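Local coordinates for epimerase domain-containing protein (Bacillus cereus HuA2-4, PDB 6ZLK), which interconverts UDP-glucuronic acid and UDP-galacturonic acid by 4-epimerisation at the sugar, using bound NAD as the redox cofactor, at residues Asn46-Ser49 and Leu50-Asn53; Glu157-Cys160 and His161-Lys165; Tyr307-Ile310 and Lys311-Lys315. All blocks are in the same frame, centred on the assembly; numbering follows the deposited sequence.

Interaction 1 (Asn46-Ser49 and Leu50-Asn53); sequences NIQS and LELN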
loop_
_atom_site.group_PDB
_atom_site.type_symbol
_atom_site.label_atom_id
_atom_site.label_comp_id
_atom_site.label_asym_id
_atom_site.label_seq_id
_atom_site.Cartn_x
_atom_site.Cartn_y
_atom_site.Cartn_z
ATOM N N ASN A 46 3.765 28.274 16.232
ATOM C CA ASN A 46 4.787 27.315 16.722
ATOM C C ASN A 46 6.010 27.446 15.812
ATOM O O ASN A 46 7.144 27.491 16.344
ATOM C CB ASN A 46 4.302 25.871 16.718
ATOM C CG ASN A 46 3.080 25.596 17.568
ATOM O OD1 ASN A 46 2.174 24.828 17.171
ATOM N ND2 ASN A 46 3.049 26.230 18.728
ATOM N N ILE A 47 5.793 27.555 14.492
ATOM C CA ILE A 47 6.935 27.660 13.553
ATOM C C ILE A 47 7.707 28.971 13.800
ATOM O O ILE A 47 8.948 28.936 13.932
ATOM C CB ILE A 47 6.516 27.480 12.090
ATOM C CG1 ILE A 47 6.040 26.052 11.820
ATOM C CG2 ILE A 47 7.652 27.904 11.191
ATOM C CD1 ILE A 47 7.075 24.961 11.984
ATOM N N GLN A 48 6.994 30.086 13.998
ATOM C CA GLN A 48 7.655 31.383 14.244
ATOM C C GLN A 48 8.514 31.273 15.509
ATOM O O GLN A 48 9.626 31.819 15.520
ATOM C CB GLN A 48 6.595 32.477 14.293
ATOM C CG GLN A 48 6.038 32.742 12.915
ATOM C CD GLN A 48 4.822 33.642 12.884
ATOM O OE1 GLN A 48 4.185 33.918 13.904
ATOM N NE2 GLN A 48 4.485 34.087 11.687
ATOM N N SER A 49 8.006 30.605 16.543
ATOM C CA SER A 49 8.734 30.445 17.823
ATOM C C SER A 49 9.988 29.567 17.624
ATOM O O SER A 49 11.054 29.932 18.083
ATOM C CB SER A 49 7.841 29.881 18.892
ATOM O OG SER A 49 8.579 29.874 20.098
ATOM N N LEU A 50 9.872 28.476 16.899
ATOM C CA LEU A 50 11.052 27.637 16.581
ATOM C C LEU A 50 12.074 28.430 15.769
ATOM O O LEU A 50 13.247 28.246 16.024
ATOM C CB LEU A 50 10.558 26.420 15.818
ATOM C CG LEU A 50 9.754 25.422 16.632
ATOM C CD1 LEU A 50 9.134 24.383 15.708
ATOM C CD2 LEU A 50 10.611 24.708 17.649
ATOM N N GLU A 51 11.626 29.301 14.866
ATOM C CA GLU A 51 12.546 30.045 13.984
ATOM C C GLU A 51 13.386 31.046 14.793
ATOM O O GLU A 51 14.421 31.463 14.262
ATOM C CB GLU A 51 11.798 30.751 12.866
ATOM C CG GLU A 51 11.329 29.788 11.796
ATOM C CD GLU A 51 10.614 30.504 10.671
ATOM O OE1 GLU A 51 9.606 31.236 10.949
ATOM O OE2 GLU A 51 11.068 30.354 9.506
ATOM N N LEU A 52 13.002 31.381 16.028
ATOM C CA LEU A 52 13.867 32.211 16.895
ATOM C C LEU A 52 15.159 31.482 17.255
ATOM O O LEU A 52 16.108 32.140 17.692
ATOM C CB LEU A 52 13.092 32.592 18.151
ATOM C CG LEU A 52 11.943 33.562 17.902
ATOM C CD1 LEU A 52 11.173 33.791 19.204
ATOM C CD2 LEU A 52 12.434 34.869 17.294
ATOM N N ASN A 53 15.169 30.149 17.185
ATOM C CA ASN A 53 16.305 29.327 17.596
ATOM C C ASN A 53 17.316 29.285 16.442
ATOM O O ASN A 53 16.911 28.968 15.319
ATOM C CB ASN A 53 15.875 27.929 18.016
ATOM C CG ASN A 53 16.969 27.154 18.713
ATOM O OD1 ASN A 53 18.040 26.974 18.142
ATOM N ND2 ASN A 53 16.661 26.609 19.876
#

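Interaction 2 (Glu157-Cys160 and His161-Lys165); sequences EHLC and HVYHK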
loop_
_atom_site.group_PDB
_atom_site.type_symbol
_atom_site.label_atom_id
_atom_site.label_comp_id
_atom_site.label_asym_id
_atom_site.label_seq_id
_atom_site.Cartn_x
_atom_site.Cartn_y
_atom_site.Cartn_z
ATOM N N GLU A 157 5.211 2.115 4.808
ATOM C CA GLU A 157 6.111 1.220 5.560
ATOM C C GLU A 157 6.718 0.259 4.544
ATOM O O GLU A 157 7.891 0.004 4.594
ATOM C CB GLU A 157 5.401 0.354 6.588
ATOM C CG GLU A 157 4.732 1.125 7.695
ATOM C CD GLU A 157 4.266 0.200 8.799
ATOM O OE1 GLU A 157 4.621 -1.001 8.761
ATOM O OE2 GLU A 157 3.548 0.664 9.703
ATOM N N HIS A 158 5.906 -0.246 3.619
ATOM C CA HIS A 158 6.425 -1.241 2.646
ATOM C C HIS A 158 7.504 -0.565 1.805
ATOM O O HIS A 158 8.524 -1.220 1.469
ATOM C CB HIS A 158 5.269 -1.799 1.789
ATOM C CG HIS A 158 4.342 -2.709 2.545
ATOM N ND1 HIS A 158 3.017 -2.793 2.227
ATOM C CD2 HIS A 158 4.547 -3.581 3.530
ATOM C CE1 HIS A 158 2.458 -3.713 2.973
ATOM N NE2 HIS A 158 3.357 -4.195 3.797
ATOM N N LEU A 159 7.302 0.676 1.357
ATOM C CA LEU A 159 8.339 1.377 0.591
ATOM C C LEU A 159 9.636 1.457 1.400
ATOM O O LEU A 159 10.720 1.211 0.867
ATOM C CB LEU A 159 7.858 2.787 0.237
ATOM C CG LEU A 159 6.861 2.833 -0.910
ATOM C CD1 LEU A 159 6.271 4.234 -1.024
ATOM C CD2 LEU A 159 7.517 2.400 -2.205
ATOM N N CYS A 160 9.561 1.771 2.687
ATOM C CA CYS A 160 10.756 1.769 3.554
ATOM C C CYS A 160 11.452 0.400 3.467
ATOM O O CYS A 160 12.675 0.403 3.247
ATOM C CB CYS A 160 10.442 2.088 5.010
ATOM S SG CYS A 160 9.924 3.810 5.271
ATOM N N HIS A 161 10.709 -0.706 3.575
ATOM C CA HIS A 161 11.385 -2.018 3.508
ATOM C C HIS A 161 11.989 -2.214 2.118
ATOM O O HIS A 161 13.068 -2.836 2.045
ATOM C CB HIS A 161 10.433 -3.142 3.837
ATOM C CG HIS A 161 9.999 -3.113 5.258
ATOM N ND1 HIS A 161 10.922 -3.272 6.298
ATOM C CD2 HIS A 161 8.783 -2.986 5.818
ATOM C CE1 HIS A 161 10.252 -3.208 7.447
ATOM N NE2 HIS A 161 8.951 -3.068 7.173
ATOM N N VAL A 162 11.337 -1.784 1.034
ATOM C CA VAL A 162 11.921 -1.946 -0.318
ATOM C C VAL A 162 13.251 -1.223 -0.394
ATOM O O VAL A 162 14.217 -1.785 -0.880
ATOM C CB VAL A 162 10.938 -1.430 -1.383
ATOM C CG1 VAL A 162 11.621 -1.212 -2.710
ATOM C CG2 VAL A 162 9.727 -2.376 -1.456
ATOM N N TYR A 163 13.350 -0.015 0.124
ATOM C CA TYR A 163 14.565 0.794 -0.047
ATOM C C TYR A 163 15.652 0.355 0.936
ATOM O O TYR A 163 16.837 0.454 0.594
ATOM C CB TYR A 163 14.191 2.267 0.015
ATOM C CG TYR A 163 13.604 2.727 -1.284
ATOM C CD1 TYR A 163 12.274 2.520 -1.603
ATOM C CD2 TYR A 163 14.395 3.372 -2.226
ATOM C CE1 TYR A 163 11.750 2.926 -2.816
ATOM C CE2 TYR A 163 13.879 3.818 -3.429
ATOM C CZ TYR A 163 12.571 3.538 -3.752
ATOM O OH TYR A 163 11.955 3.931 -4.892
ATOM N N HIS A 164 15.281 -0.191 2.082
ATOM C CA HIS A 164 16.234 -0.751 3.068
ATOM C C HIS A 164 16.859 -1.999 2.423
ATOM O O HIS A 164 18.101 -2.108 2.380
ATOM C CB HIS A 164 15.494 -1.055 4.372
ATOM C CG HIS A 164 16.345 -1.787 5.343
ATOM N ND1 HIS A 164 15.981 -3.023 5.833
ATOM C CD2 HIS A 164 17.579 -1.536 5.828
ATOM C CE1 HIS A 164 16.910 -3.416 6.709
ATOM N NE2 HIS A 164 17.910 -2.555 6.702
ATOM N N LYS A 165 16.030 -2.866 1.871
ATOM C CA LYS A 165 16.579 -4.152 1.373
ATOM C C LYS A 165 17.394 -3.945 0.122
ATOM O O LYS A 165 18.447 -4.626 -0.040
ATOM C CB LYS A 165 15.451 -5.156 1.192
ATOM C CG LYS A 165 14.878 -5.672 2.500
ATOM C CD LYS A 165 15.867 -6.253 3.515
ATOM C CE LYS A 165 15.167 -7.064 4.599
ATOM N NZ LYS A 165 16.124 -7.674 5.559
HETATM O O HOH W 1 6.193 -2.981 7.786
#

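Interaction 3 (Tyr307-Ile310 and Lys311-Lys315); sequences YDYI and KQLYK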
loop_
_atom_site.group_PDB
_atom_site.type_symbol
_atom_site.label_atom_id
_atom_site.label_comp_id
_atom_site.label_asym_id
_atom_site.label_seq_id
_atom_site.Cartn_x
_atom_site.Cartn_y
_atom_site.Cartn_z
ATOM N N TYR A 307 -7.052 19.730 28.393
ATOM C CA TYR A 307 -8.191 20.567 28.801
ATOM C C TYR A 307 -7.681 22.014 28.895
ATOM O O TYR A 307 -8.266 22.894 28.281
ATOM C CB TYR A 307 -8.768 20.008 30.095
ATOM C CG TYR A 307 -9.929 20.828 30.559
ATOM C CD1 TYR A 307 -9.712 21.943 31.333
ATOM C CD2 TYR A 307 -11.202 20.547 30.107
ATOM C CE1 TYR A 307 -10.773 22.733 31.733
ATOM C CE2 TYR A 307 -12.273 21.330 30.497
ATOM C CZ TYR A 307 -12.052 22.424 31.305
ATOM O OH TYR A 307 -13.103 23.193 31.719
ATOM N N ASP A 308 -6.567 22.223 29.591
ATOM C CA ASP A 308 -6.076 23.625 29.791
ATOM C C ASP A 308 -5.671 24.215 28.443
ATOM O O ASP A 308 -5.892 25.405 28.171
ATOM C CB ASP A 308 -4.981 23.666 30.846
ATOM C CG ASP A 308 -5.495 23.624 32.290
ATOM O OD1 ASP A 308 -6.695 23.779 32.498
ATOM O OD2 ASP A 308 -4.668 23.357 33.165
ATOM N N TYR A 309 -5.060 23.434 27.544
ATOM C CA TYR A 309 -4.618 23.925 26.228
ATOM C C TYR A 309 -5.835 24.342 25.402
ATOM O O TYR A 309 -5.847 25.435 24.825
ATOM C CB TYR A 309 -3.842 22.809 25.513
ATOM C CG TYR A 309 -3.679 23.098 24.050
ATOM C CD1 TYR A 309 -2.713 23.989 23.583
ATOM C CD2 TYR A 309 -4.540 22.533 23.134
ATOM C CE1 TYR A 309 -2.611 24.289 22.234
ATOM C CE2 TYR A 309 -4.482 22.859 21.787
ATOM C CZ TYR A 309 -3.522 23.741 21.345
ATOM O OH TYR A 309 -3.489 24.000 20.007
ATOM N N ILE A 310 -6.909 23.541 25.415
ATOM C CA ILE A 310 -8.116 23.810 24.562
ATOM C C ILE A 310 -8.847 25.015 25.182
ATOM O O ILE A 310 -9.336 25.872 24.428
ATOM C CB ILE A 310 -9.022 22.564 24.487
ATOM C CG1 ILE A 310 -8.346 21.345 23.827
ATOM C CG2 ILE A 310 -10.307 22.889 23.761
ATOM C CD1 ILE A 310 -7.967 21.519 22.396
ATOM N N LYS A 311 -8.937 25.062 26.492
ATOM C CA LYS A 311 -9.653 26.159 27.184
ATOM C C LYS A 311 -9.003 27.470 26.738
ATOM O O LYS A 311 -9.725 28.452 26.436
ATOM C CB LYS A 311 -9.618 25.972 28.697
ATOM C CG LYS A 311 -10.333 27.071 29.484
ATOM C CD LYS A 311 -10.395 26.745 30.961
ATOM C CE LYS A 311 -11.440 27.556 31.703
ATOM N NZ LYS A 311 -12.803 27.022 31.454
ATOM N N GLN A 312 -7.677 27.510 26.741
ATOM C CA GLN A 312 -6.913 28.720 26.329
ATOM C C GLN A 312 -7.066 28.984 24.835
ATOM O O GLN A 312 -7.178 30.176 24.418
ATOM C CB GLN A 312 -5.454 28.535 26.748
ATOM C CG GLN A 312 -4.568 29.705 26.361
ATOM C CD GLN A 312 -3.200 29.512 26.963
ATOM O OE1 GLN A 312 -2.791 30.244 27.852
ATOM N NE2 GLN A 312 -2.501 28.495 26.486
ATOM N N LEU A 313 -7.023 27.953 23.993
ATOM C CA LEU A 313 -7.155 28.118 22.523
ATOM C C LEU A 313 -8.488 28.778 22.145
ATOM O O LEU A 313 -8.468 29.623 21.232
ATOM C CB LEU A 313 -7.007 26.746 21.863
ATOM C CG LEU A 313 -7.043 26.719 20.336
ATOM C CD1 LEU A 313 -5.907 27.533 19.745
ATOM C CD2 LEU A 313 -6.963 25.283 19.860
ATOM N N TYR A 314 -9.596 28.498 22.817
ATOM C CA TYR A 314 -10.929 28.992 22.388
ATOM C C TYR A 314 -11.423 30.084 23.344
ATOM O O TYR A 314 -12.590 30.450 23.201
ATOM C CB TYR A 314 -11.905 27.831 22.206
ATOM C CG TYR A 314 -11.445 26.877 21.128
ATOM C CD1 TYR A 314 -11.341 27.300 19.810
ATOM C CD2 TYR A 314 -11.062 25.579 21.429
ATOM C CE1 TYR A 314 -10.896 26.456 18.813
ATOM C CE2 TYR A 314 -10.596 24.719 20.440
ATOM C CZ TYR A 314 -10.555 25.151 19.125
ATOM O OH TYR A 314 -10.114 24.362 18.105
ATOM N N LYS A 315 -10.570 30.568 24.248
ATOM C CA LYS A 315 -10.950 31.524 25.336
ATOM C C LYS A 315 -11.634 32.747 24.714
ATOM O O LYS A 315 -10.853 33.434 24.047
ATOM C CB LYS A 315 -9.712 31.925 26.151
HETATM O O HOH W 2 -3.597 27.175 24.279
#

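Interaction 1 (Asn46-Ser49 and Leu50-Asn53)
Ile47 and Glu51 meet one helical turn apart. The CG2 methyl of Ile47 lies 3.9 Å from OE1 of Glu51, and the two side chains cross at a slant. The CG2 branch stands anti to the backbone N of Ile47, which turns it to the side where Glu51 rises. The Glu51 chain runs extended from CG to CD, and its CG passes 3.3 Å from Ile47 O. An aliphatic methyl and one carboxylate oxygen thus share one flank of the helix. Beside this pair, Leu50 packs more loosely on Ile47, with 4.3 Å between Leu50 CD1 and Ile47 CD1. Leu50 CG also sits 3.3 Å from Asn46 O, over the backbone of the preceding turn.

The backbone behind these side chains is alpha-helical at first. Leu50 N donates to Asn46 O at 3.0 Å, with a nearly straight N-H...O angle of 165°. Glu51 N donates to Ile47 O at 2.9 Å. The pattern then changes. Leu52 N bonds to Ser49 O at 3.2 Å, three residues back, and the donor stands well above the carbonyl plane. Its bond to Gln48 O, at 3.4 Å, is weak. Asn53 N likewise bonds three residues back, to Leu50 O. Bonds three residues back thus take over from those four back. Asn53 OD1 accepts from Arg55 N, which ties the outgoing turn to the chain that follows.

Residues 46-51 form the later part of helix 44-51, and Leu52 and Asn53 lead on from it, in the beta-alpha-beta unit between parallel strands 27-31 and 56-59. Ile47 and Glu51 both rest on Phe58, and Leu50 and Glu51 on Phe56 of strand 56-59. Leu50 also reaches Cys17 and Leu21 of the adjacent helix 11-21.

Interaction 2 (Glu157-Cys160 and His161-Lys165)
Glu157 OE1 takes a hydrogen bond from a water at 2.7 Å, and that water is also bonded to His161 NE2 at 2.8 Å. The same carboxylate oxygen forms a salt bridge with Arg175, while Glu157 OE2 is hydrogen-bonded to Ser125. Both oxygens are therefore held, and the carboxylate has little freedom to turn. Glu157 and His161 are one helical turn apart, and the water spans the 5.1 Å between OE1 and NE2. It lies in the plane of the imidazole, at the ring edge. The His161 CG is anti to its carbonyl carbon (chi1 -67°), which lays the ring back along the helix toward Glu157. CD2 of that ring comes 3.4 Å from Glu157 O. The same oxygen, Glu157 O, accepts the backbone bond from His161 N at 3.1 Å.

Further along, Tyr163 also sets its ring beside a carbonyl of the previous turn, here edge-on. Its CD1 edge points at Leu159 O, 3.2 Å away and in the ring plane, and Tyr163 N donates to that oxygen at 3.0 Å. The side chains themselves touch lightly, with Leu159 CD2 4.3 Å from Tyr163 CE1. Tyr163 OH is hydrogen-bonded to Glu111, which anchors the far end of the ring. Val162 N to His158 O and His164 N to Cys160 O complete a regular alpha-helical ladder.

These turns belong to helix 148-167, between the central sheet and a subunit interface. Cys160 packs on Phe121 and His123 of strand 120-126, and His161 on Ile173 of strand 171-180. Leu159 and Tyr163 lean on Leu110 of helix 96-113. From the second subunit, Trp91 meets the Tyr163 ring edge-to-face, and Leu154 packs on His158.

Interaction 3 (Tyr307-Ile310 and Lys311-Lys315)
Tyr307 and Lys311 touch along the outer parts of their side chains. The lysine CD lies 4.1 Å from Tyr307 CE1, obliquely to the ring. Farther out, Lys311 NZ and Tyr307 OH are 3.8 Å apart. The lysine chain is extended until its last torsion, where a bend (chi4 77°) sets NZ off the line of the chain, near the phenol oxygen. At the backbone, Lys311 N donates to Tyr307 O.

Asp308 contributes through its backbone. Its carbonyl accepts from Gln312 N at 3.1 Å. The carboxylate oxygen Asp308 OD1 lies at the edge of the Tyr307 ring, in its plane.

Tyr309 and Leu313 run alongside each other in the same direction. One methyl, Leu313 CD2, meets the outer end of the phenol, 4.0 Å from Tyr309 CE2 and 3.7 Å from Tyr309 OH. Tyr309 O is gripped twice: Leu313 N donates to it at 2.9 Å, and so does a water, which in turn accepts from Gln312 NE2. The water thus links the amide of Gln312 to the main chain.

Ile310 makes the tightest apolar contact here, with its CG2 methyl 3.6 Å from Tyr314 CD2. The methyl meets the tyrosine ring at its edge, in the ring plane. One face of that ring is covered by Leu313 CG, which sits over its centre. Tyr314 N still bonds to Ile310 O, although Tyr314 is the first residue to leave helical angles.

These residues form the last turns of helix 299-313, at the end of the modelled chain. Ile310 packs on His191, Ile194 and Leu198 of helix 189-198. From that helix His191 bonds to Tyr314 OH, and Lys195 makes a cation-pi contact with the ring. Tyr307 also reaches Ile260 of helix 250-261.

In the fold
The three contacts follow one another along the chain, and none nests in or crosses another. Each closes only a turn of its own helix. Interaction 1 comes first, on the helix that joins two strands of the nucleotide-binding sheet. Interaction 2 lies on helix 148-167, with its centre about 33 Å from that of interaction 1, and ties the sheet to the second subunit. Interaction 3 ends the modelled chain, on the opposite side of the chain's centre from interaction 2. It returns near interaction 1, nearest atoms about 6 Å apart without touching. Arg183 links their surroundings, since both Asn46 and Tyr309 pack on it.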